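Local atomic coordinates of glycerol dehydrogenase (Bacillus coagulans, PDB entry 6CSJ), a protein that catalyses the NAD-dependent oxidation of glycerol and probably of related polyols, here as a double mutant with an acquired D-lactate dehydrogenase activity. Residues P71-L76 against A100-Y105; A291-V296 against R360-K365; K187-M190 against R194-E197. The protein carries 2 engineered substitutions. One frame throughout, in Å; residues are numbered along the deposited sequence.

Contact 1. Residues P71-L76 against A100-Y105; sequences PEIERL and AKAVGY
Glu-72 OE2, on the helix that brings Ile-73 and Leu-76 against Ala-102 and Val-103, is gripped by two groups. One is Arg-75 NH2, 2.8 Å from Glu-72 OE2 on its syn side, somewhat out of the carboxylate plane. The other is the backbone N of Gly-65. Arg-75 NE completes a side-on, two-nitrogen salt bridge with a 2.9 Å bond to Glu-72 OE1. That oxygen lies in the guanidinium plane, but the NE approaches it from above the carboxylate plane, 38° out of it. Arg-75 NH2 also bonds Leu-63 O, which helps to fix how the guanidinium is turned.

The contact between the helices itself is apolar and buried. The methyl of Ala-102 sits against the branches of Ile-73. Its CB is 3.7 Å from Ile-73 CD1, with CG1 and CG2 of the same isoleucine only slightly farther off. Val-103 presents a single methyl, CG2. It lies 4.0 Å from Leu-76 CB and also meets the carbonyl O of Ile-73. Placing CG1 anti to the backbone N (chi1 168°) leaves CG2 of Val-103 as the branch that meets the other helix. Leu-76 touches here through CB.

The axes of the two short helical segments come within 9.5 Å of each other and cross at -55°. They belong to a Rossmann-like parallel sheet domain. Helix 70-82 leads from strand 59-63 to strand 87-92, and helix 94-106 from strand 87-92 to strand 111-115. Val-103 also rests on Val-88 of strand 87-92, while Ile-73 reaches Ile-130 of strand 127-131.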
loop_
_atom_site.group_PDB
_atom_site.type_symbol
_atom_site.label_atom_id
_atom_site.label_comp_id
_atom_site.label_asym_id
_atom_site.label_seq_id
_atom_site.Cartn_x
_atom_site.Cartn_y
_atom_site.Cartn_z
ATOM N N PRO A 71 21.539 -5.229 6.880
ATOM C CA PRO A 71 22.173 -6.512 7.242
ATOM C C PRO A 71 21.397 -7.744 6.782
ATOM O O PRO A 71 21.987 -8.674 6.221
ATOM C CB PRO A 71 22.239 -6.450 8.773
ATOM C CG PRO A 71 22.312 -4.988 9.069
ATOM C CD PRO A 71 21.438 -4.333 8.045
ATOM N N GLU A 72 20.085 -7.741 7.007
ATOM C CA GLU A 72 19.223 -8.851 6.583
ATOM C C GLU A 72 19.161 -8.959 5.046
ATOM O O GLU A 72 19.171 -10.066 4.513
ATOM C CB GLU A 72 17.836 -8.723 7.226
ATOM C CG GLU A 72 16.831 -9.833 6.901
ATOM C CD GLU A 72 17.187 -11.218 7.442
ATOM O OE1 GLU A 72 18.193 -11.375 8.151
ATOM O OE2 GLU A 72 16.433 -12.174 7.155
ATOM N N ILE A 73 19.138 -7.831 4.339
ATOM C CA ILE A 73 19.208 -7.840 2.870
ATOM C C ILE A 73 20.538 -8.415 2.367
ATOM O O ILE A 73 20.547 -9.217 1.427
ATOM C CB ILE A 73 18.961 -6.429 2.265
ATOM C CG1 ILE A 73 17.502 -6.008 2.477
ATOM C CG2 ILE A 73 19.289 -6.381 0.763
ATOM C CD1 ILE A 73 17.271 -4.509 2.405
ATOM N N GLU A 74 21.651 -8.006 2.985
ATOM C CA GLU A 74 22.969 -8.526 2.608
ATOM C C GLU A 74 23.086 -10.036 2.878
ATOM O O GLU A 74 23.588 -10.773 2.025
ATOM C CB GLU A 74 24.106 -7.772 3.326
ATOM C CG GLU A 74 25.515 -8.064 2.767
ATOM C CD GLU A 74 26.647 -7.883 3.807
ATOM O OE1 GLU A 74 26.568 -6.871 4.522
ATOM O OE2 GLU A 74 27.574 -8.739 3.918
ATOM N N ARG A 75 22.626 -10.481 4.050
ATOM C CA ARG A 75 22.631 -11.908 4.414
ATOM C C ARG A 75 21.901 -12.753 3.361
ATOM O O ARG A 75 22.424 -13.770 2.891
ATOM C CB ARG A 75 22.004 -12.102 5.804
ATOM C CG ARG A 75 22.065 -13.523 6.365
ATOM C CD ARG A 75 21.389 -13.619 7.733
ATOM N NE ARG A 75 19.916 -13.655 7.647
ATOM C CZ ARG A 75 19.184 -14.724 7.302
ATOM N NH1 ARG A 75 19.760 -15.888 6.987
ATOM N NH2 ARG A 75 17.857 -14.633 7.252
ATOM N N LEU A 76 20.705 -12.306 2.976
ATOM C CA LEU A 76 19.876 -13.019 1.994
ATOM C C LEU A 76 20.432 -12.953 0.569
ATOM O O LEU A 76 20.328 -13.935 -0.171
ATOM C CB LEU A 76 18.430 -12.510 2.032
ATOM C CG LEU A 76 17.687 -12.773 3.346
ATOM C CD1 LEU A 76 16.447 -11.915 3.451
ATOM C CD2 LEU A 76 17.331 -14.242 3.504
ATOM N N ALA A 100 12.557 -8.751 -0.558
ATOM C CA ALA A 100 12.697 -9.464 -1.828
ATOM C C ALA A 100 13.027 -8.523 -2.998
ATOM O O ALA A 100 13.839 -8.861 -3.855
ATOM C CB ALA A 100 11.439 -10.261 -2.129
ATOM N N LYS A 101 12.404 -7.354 -3.039
ATOM C CA LYS A 101 12.666 -6.386 -4.113
ATOM C C LYS A 101 14.111 -5.883 -4.048
ATOM O O LYS A 101 14.793 -5.799 -5.074
ATOM C CB LYS A 101 11.712 -5.191 -4.041
ATOM C CG LYS A 101 10.227 -5.486 -4.219
ATOM C CD LYS A 101 9.414 -4.206 -4.222
ATOM C CE LYS A 101 8.086 -4.366 -3.508
ATOM N NZ LYS A 101 7.356 -3.062 -3.387
ATOM N N ALA A 102 14.556 -5.548 -2.836
ATOM C CA ALA A 102 15.948 -5.146 -2.580
ATOM C C ALA A 102 16.954 -6.229 -3.008
ATOM O O ALA A 102 17.935 -5.928 -3.702
ATOM C CB ALA A 102 16.143 -4.796 -1.106
ATOM N N VAL A 103 16.689 -7.482 -2.623
ATOM C CA VAL A 103 17.545 -8.617 -3.014
ATOM C C VAL A 103 17.623 -8.760 -4.535
ATOM O O VAL A 103 18.700 -9.002 -5.075
ATOM C CB VAL A 103 17.100 -9.953 -2.352
ATOM C CG1 VAL A 103 17.796 -11.158 -2.969
ATOM C CG2 VAL A 103 17.386 -9.924 -0.857
ATOM N N GLY A 104 16.497 -8.605 -5.224
ATOM C CA GLY A 104 16.488 -8.688 -6.683
ATOM C C GLY A 104 17.274 -7.574 -7.333
ATOM O O GLY A 104 17.948 -7.790 -8.342
ATOM N N TYR A 105 17.182 -6.383 -6.748
ATOM C CA TYR A 105 17.951 -5.216 -7.195
ATOM C C TYR A 105 19.464 -5.425 -7.025
ATOM O O TYR A 105 20.217 -5.299 -7.998
ATOM C CB TYR A 105 17.485 -3.956 -6.444
ATOM C CG TYR A 105 18.347 -2.739 -6.679
ATOM C CD1 TYR A 105 18.574 -2.261 -7.979
ATOM C CD2 TYR A 105 18.923 -2.053 -5.611
ATOM C CE1 TYR A 105 19.377 -1.156 -8.201
ATOM C CE2 TYR A 105 19.734 -0.950 -5.824
ATOM C CZ TYR A 105 19.961 -0.508 -7.117
ATOM O OH TYR A 105 20.755 0.589 -7.335
#

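Contact 2. Residues A291-V296 against R360-K365; sequences AEIEEV and RYYKEK
Glu-294 lies across Tyr-362 where two helices meet in the all-helical C-terminal part of this iron-containing alcohol dehydrogenase fold. The two side chains cross at about a right angle. The tight part is at the phenol end of the tyrosine. Glu-294 CG lies 3.4 Å from Tyr-362 CZ and approaches the ring obliquely. Beyond CG the glutamate runs extended (chi2 174°), which carries OE2 to the hydroxyl. Tyr-362 OH donates a weak hydrogen bond of 2.8 Å to Glu-294 OE2. The carboxylate and ring planes stand 65° apart. The other side of the contact is looser. Ile-293 CG2 comes no nearer than 4.5 Å to Tyr-362 CE2, and the isoleucine packs also on Leu-280, Leu-283 and Ile-284 of helix 271-285. Exposed Lys-365 leaves its NZ 6.2 Å from Glu-294 OE2, so the opposite charges do not meet. Lys-290 forms a long, weak ion pair with the same oxygen. The two lysines may modestly favour an ionised carboxylate. A leucine in place of Tyr-362 lacks the hydroxyl, and Glu-294 would probably lose its hydrogen bond across the helices and be freer to turn. The tyrosine ring is also held from its own helix and the chain end. It meets the ring of Trp-366, and one face carries the edge of Tyr-361, whose CD2 sits over the centre of the Tyr-362 ring, 3.7 Å above its plane.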
loop_
_atom_site.group_PDB
_atom_site.type_symbol
_atom_site.label_atom_id
_atom_site.label_comp_id
_atom_site.label_asym_id
_atom_site.label_seq_id
_atom_site.Cartn_x
_atom_site.Cartn_y
_atom_site.Cartn_z
ATOM N N ALA A 291 -21.121 17.134 -1.377
ATOM C CA ALA A 291 -21.611 15.833 -1.870
ATOM C C ALA A 291 -20.493 14.781 -1.957
ATOM O O ALA A 291 -20.704 13.622 -1.615
ATOM C CB ALA A 291 -22.301 15.988 -3.219
ATOM N N GLU A 292 -19.321 15.203 -2.419
ATOM C CA GLU A 292 -18.125 14.355 -2.486
ATOM C C GLU A 292 -17.647 13.954 -1.078
ATOM O O GLU A 292 -17.283 12.811 -0.847
ATOM C CB GLU A 292 -17.014 15.094 -3.235
ATOM C CG GLU A 292 -16.009 14.223 -3.973
ATOM C CD GLU A 292 -15.237 15.029 -5.026
ATOM O OE1 GLU A 292 -14.281 15.742 -4.667
ATOM O OE2 GLU A 292 -15.586 14.961 -6.213
ATOM N N ILE A 293 -17.663 14.898 -0.144
ATOM C CA ILE A 293 -17.298 14.635 1.266
ATOM C C ILE A 293 -18.256 13.630 1.917
ATOM O O ILE A 293 -17.826 12.697 2.595
ATOM C CB ILE A 293 -17.235 15.947 2.090
ATOM C CG1 ILE A 293 -16.043 16.795 1.628
ATOM C CG2 ILE A 293 -17.130 15.676 3.593
ATOM C CD1 ILE A 293 -16.124 18.247 2.064
ATOM N N GLU A 294 -19.546 13.834 1.711
ATOM C CA GLU A 294 -20.570 12.940 2.266
ATOM C C GLU A 294 -20.430 11.516 1.727
ATOM O O GLU A 294 -20.580 10.567 2.495
ATOM C CB GLU A 294 -21.983 13.475 2.009
ATOM C CG GLU A 294 -22.366 14.622 2.921
ATOM C CD GLU A 294 -23.705 15.265 2.595
ATOM O OE1 GLU A 294 -24.541 14.633 1.915
ATOM O OE2 GLU A 294 -23.921 16.408 3.043
ATOM N N GLU A 295 -20.139 11.369 0.434
ATOM C CA GLU A 295 -19.929 10.046 -0.152
ATOM C C GLU A 295 -18.725 9.320 0.490
ATOM O O GLU A 295 -18.816 8.128 0.779
ATOM C CB GLU A 295 -19.770 10.139 -1.674
ATOM C CG GLU A 295 -19.555 8.800 -2.358
ATOM C CD GLU A 295 -19.654 8.873 -3.862
ATOM O OE1 GLU A 295 -20.787 8.756 -4.382
ATOM O OE2 GLU A 295 -18.611 9.033 -4.534
ATOM N N VAL A 296 -17.629 10.044 0.734
ATOM C CA VAL A 296 -16.442 9.475 1.386
ATOM C C VAL A 296 -16.701 9.120 2.851
ATOM O O VAL A 296 -16.350 8.023 3.297
ATOM C CB VAL A 296 -15.214 10.426 1.278
ATOM C CG1 VAL A 296 -14.065 9.966 2.173
ATOM C CG2 VAL A 296 -14.750 10.501 -0.172
ATOM N N ARG A 360 -17.051 14.179 13.026
ATOM C CA ARG A 360 -17.883 14.172 14.231
ATOM C C ARG A 360 -19.299 14.562 13.867
ATOM O O ARG A 360 -20.242 13.903 14.284
ATOM C CB ARG A 360 -17.325 15.098 15.327
ATOM C CG ARG A 360 -16.069 14.565 16.005
ATOM C CD ARG A 360 -15.561 15.543 17.061
ATOM N NE ARG A 360 -16.313 15.472 18.313
ATOM C CZ ARG A 360 -17.347 16.245 18.662
ATOM N NH1 ARG A 360 -17.811 17.201 17.859
ATOM N NH2 ARG A 360 -17.924 16.057 19.848
ATOM N N TYR A 361 -19.433 15.601 13.047
ATOM C CA TYR A 361 -20.742 16.114 12.629
ATOM C C TYR A 361 -21.582 15.040 11.948
ATOM O O TYR A 361 -22.751 14.866 12.304
ATOM C CB TYR A 361 -20.586 17.347 11.711
ATOM C CG TYR A 361 -21.875 17.816 11.075
ATOM C CD1 TYR A 361 -22.742 18.685 11.754
ATOM C CD2 TYR A 361 -22.240 17.383 9.796
ATOM C CE1 TYR A 361 -23.935 19.108 11.173
ATOM C CE2 TYR A 361 -23.426 17.797 9.215
ATOM C CZ TYR A 361 -24.266 18.660 9.905
ATOM O OH TYR A 361 -25.440 19.062 9.307
ATOM N N TYR A 362 -20.995 14.326 10.986
ATOM C CA TYR A 362 -21.732 13.289 10.241
ATOM C C TYR A 362 -21.983 11.999 11.036
ATOM O O TYR A 362 -23.031 11.379 10.875
ATOM C CB TYR A 362 -21.069 13.004 8.882
ATOM C CG TYR A 362 -21.350 14.092 7.863
ATOM C CD1 TYR A 362 -22.645 14.308 7.389
ATOM C CD2 TYR A 362 -20.326 14.901 7.369
ATOM C CE1 TYR A 362 -22.916 15.304 6.458
ATOM C CE2 TYR A 362 -20.589 15.897 6.432
ATOM C CZ TYR A 362 -21.874 16.094 5.983
ATOM O OH TYR A 362 -22.137 17.072 5.069
ATOM N N LYS A 363 -21.047 11.607 11.897
ATOM C CA LYS A 363 -21.290 10.511 12.854
ATOM C C LYS A 363 -22.512 10.759 13.743
ATOM O O LYS A 363 -23.317 9.862 13.958
ATOM C CB LYS A 363 -20.080 10.252 13.734
ATOM C CG LYS A 363 -19.063 9.322 13.077
ATOM C CD LYS A 363 -17.788 9.215 13.904
ATOM C CE LYS A 363 -17.958 8.636 15.288
ATOM N NZ LYS A 363 -16.579 8.488 15.813
ATOM N N GLU A 364 -22.642 11.980 14.252
ATOM C CA GLU A 364 -23.758 12.337 15.131
ATOM C C GLU A 364 -25.064 12.444 14.340
ATOM O O GLU A 364 -26.101 12.018 14.813
ATOM C CB GLU A 364 -23.463 13.651 15.875
ATOM C CG GLU A 364 -23.821 13.673 17.351
ATOM C CD GLU A 364 -22.855 14.521 18.187
ATOM O OE1 GLU A 364 -22.763 15.747 17.966
ATOM O OE2 GLU A 364 -22.179 13.943 19.059
ATOM N N LYS A 365 -24.998 13.001 13.135
ATOM C CA LYS A 365 -26.181 13.183 12.291
ATOM C C LYS A 365 -26.726 11.887 11.671
ATOM O O LYS A 365 -27.918 11.831 11.382
ATOM C CB LYS A 365 -25.895 14.219 11.191
ATOM C CG LYS A 365 -27.096 14.590 10.336
ATOM C CD LYS A 365 -26.840 15.805 9.480
ATOM C CE LYS A 365 -28.072 16.184 8.688
ATOM N NZ LYS A 365 -28.176 15.394 7.431
#

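Contact 3. Residues K187-M190 against R194-E197; sequences KTTM and RVTE
Lys-187 to Thr-189 and Arg-194 to Val-195 are two extended runs of one loop, which come together at Thr-188 and Arg-194, where their CA atoms are 4.5 Å apart. No direct hydrogen bond joins the runs. Two waters bridge them instead. One donates to Lys-187 O at 2.7 Å and accepts from Val-195 N at 2.8 Å. The other accepts from Thr-189 OG1 and donates to Arg-194 O, so both bridges use backbone groups of the second run. Thr-189 OG1 also has weak bonds to Ala-191 N and Gly-193 O, inside the turn that links the runs.

The methyl of the same threonine makes the closest apolar contact. Thr-189 CG2 meets Val-195 CG2 at 3.6 Å, the two side chains crossing at about a right angle. With Thr-189 OG1 between the backbone N and the carbonyl carbon (chi1 70°), one side chain serves both the water and the valine. Arg-194 touches through its base. Its CG is 4.2 Å from Lys-187 O. A bend at chi3 (-59°) takes the guanidinium away to Asn-186 OD1 and to Met-1 O, at the start of the chain.

The loop joins helix 175-185 to helix 197-221. Val-195 packs on Thr-182 and Lys-183 of the first helix. Thr-196 is the N-cap of the second, its OG1 bonded to Ala-199 N.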
loop_
_atom_site.group_PDB
_atom_site.type_symbol
_atom_site.label_atom_id
_atom_site.label_comp_id
_atom_site.label_asym_id
_atom_site.label_seq_id
_atom_site.Cartn_x
_atom_site.Cartn_y
_atom_site.Cartn_z
ATOM N N LYS A 187 1.977 18.558 -12.004
ATOM C CA LYS A 187 3.172 18.117 -11.267
ATOM C C LYS A 187 3.507 16.656 -11.642
ATOM O O LYS A 187 2.767 16.002 -12.381
ATOM C CB LYS A 187 2.959 18.241 -9.751
ATOM C CG LYS A 187 2.871 19.668 -9.238
ATOM C CD LYS A 187 4.228 20.314 -9.131
ATOM C CE LYS A 187 4.102 21.791 -8.745
ATOM N NZ LYS A 187 3.762 21.971 -7.304
ATOM N N THR A 188 4.638 16.170 -11.136
ATOM C CA THR A 188 5.170 14.877 -11.508
ATOM C C THR A 188 4.955 13.829 -10.420
ATOM O O THR A 188 4.718 14.160 -9.254
ATOM C CB THR A 188 6.669 14.960 -11.833
ATOM O OG1 THR A 188 7.366 15.443 -10.699
ATOM C CG2 THR A 188 6.934 15.878 -12.999
ATOM N N THR A 189 5.060 12.567 -10.841
ATOM C CA THR A 189 4.757 11.401 -10.014
ATOM C C THR A 189 6.034 10.644 -9.596
ATOM O O THR A 189 7.128 10.938 -10.098
ATOM C CB THR A 189 3.822 10.454 -10.797
ATOM O OG1 THR A 189 4.532 9.830 -11.882
ATOM C CG2 THR A 189 2.649 11.234 -11.375
ATOM N N MET A 190 5.889 9.658 -8.707
ATOM C CA MET A 190 6.987 8.718 -8.399
ATOM C C MET A 190 7.534 7.985 -9.640
ATOM O O MET A 190 8.703 7.623 -9.679
ATOM C CB MET A 190 6.560 7.671 -7.347
ATOM C CG MET A 190 6.369 8.172 -5.928
ATOM S SD MET A 190 7.847 8.966 -5.256
ATOM C CE MET A 190 9.066 7.639 -5.200
ATOM N N ARG A 194 4.954 13.478 -15.826
ATOM C CA ARG A 194 3.571 13.913 -15.650
ATOM C C ARG A 194 2.597 12.732 -15.817
ATOM O O ARG A 194 2.991 11.626 -16.218
ATOM C CB ARG A 194 3.259 15.089 -16.601
ATOM C CG ARG A 194 4.119 16.308 -16.299
ATOM C CD ARG A 194 3.670 17.554 -17.042
ATOM N NE ARG A 194 3.695 17.338 -18.483
ATOM C CZ ARG A 194 2.701 17.587 -19.348
ATOM N NH1 ARG A 194 1.547 18.140 -18.978
ATOM N NH2 ARG A 194 2.897 17.328 -20.647
ATOM N N VAL A 195 1.331 12.991 -15.499
ATOM C CA VAL A 195 0.324 11.942 -15.354
ATOM C C VAL A 195 -0.292 11.549 -16.699
ATOM O O VAL A 195 -0.822 12.385 -17.415
ATOM C CB VAL A 195 -0.781 12.357 -14.364
ATOM C CG1 VAL A 195 -1.852 11.273 -14.243
ATOM C CG2 VAL A 195 -0.189 12.674 -12.991
ATOM N N THR A 196 -0.214 10.255 -17.023
ATOM C CA THR A 196 -0.884 9.691 -18.203
ATOM C C THR A 196 -2.401 9.626 -18.005
ATOM O O THR A 196 -2.894 9.598 -16.868
ATOM C CB THR A 196 -0.397 8.257 -18.511
ATOM O OG1 THR A 196 -0.610 7.408 -17.363
ATOM C CG2 THR A 196 1.079 8.258 -18.892
ATOM N N GLU A 197 -3.128 9.569 -19.121
ATOM C CA GLU A 197 -4.562 9.303 -19.091
ATOM C C GLU A 197 -4.870 7.914 -18.506
ATOM O O GLU A 197 -5.843 7.751 -17.751
ATOM C CB GLU A 197 -5.166 9.445 -20.492
ATOM C CG GLU A 197 -5.100 10.857 -21.070
ATOM C CD GLU A 197 -5.641 11.928 -20.112
ATOM O OE1 GLU A 197 -6.722 11.731 -19.508
ATOM O OE2 GLU A 197 -4.969 12.967 -19.939
HETATM O O HOH W 1 1.023 15.544 -14.409
HETATM O O HOH W 2 4.365 10.037 -14.569
#

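In the fold
From the N terminus, contact 1 comes first. It closes a loop of 23 residues that includes strand 87-92, and it ties two helices on the parallel sheet. Contact 3 follows. It closes a turn of three residues between helices 175-185 and 197-221, where the chain has entered its helical half, and it lies beside the first residues of the chain. Contact 2 closes the longest loop, 63 residues, and joins helix 290-303 to the C-terminal helix 345-365. The three are in series, so none nests or crosses. Contacts 1 and 2 lie on opposite sides of the chain's centre, their own centres about 45 Å apart.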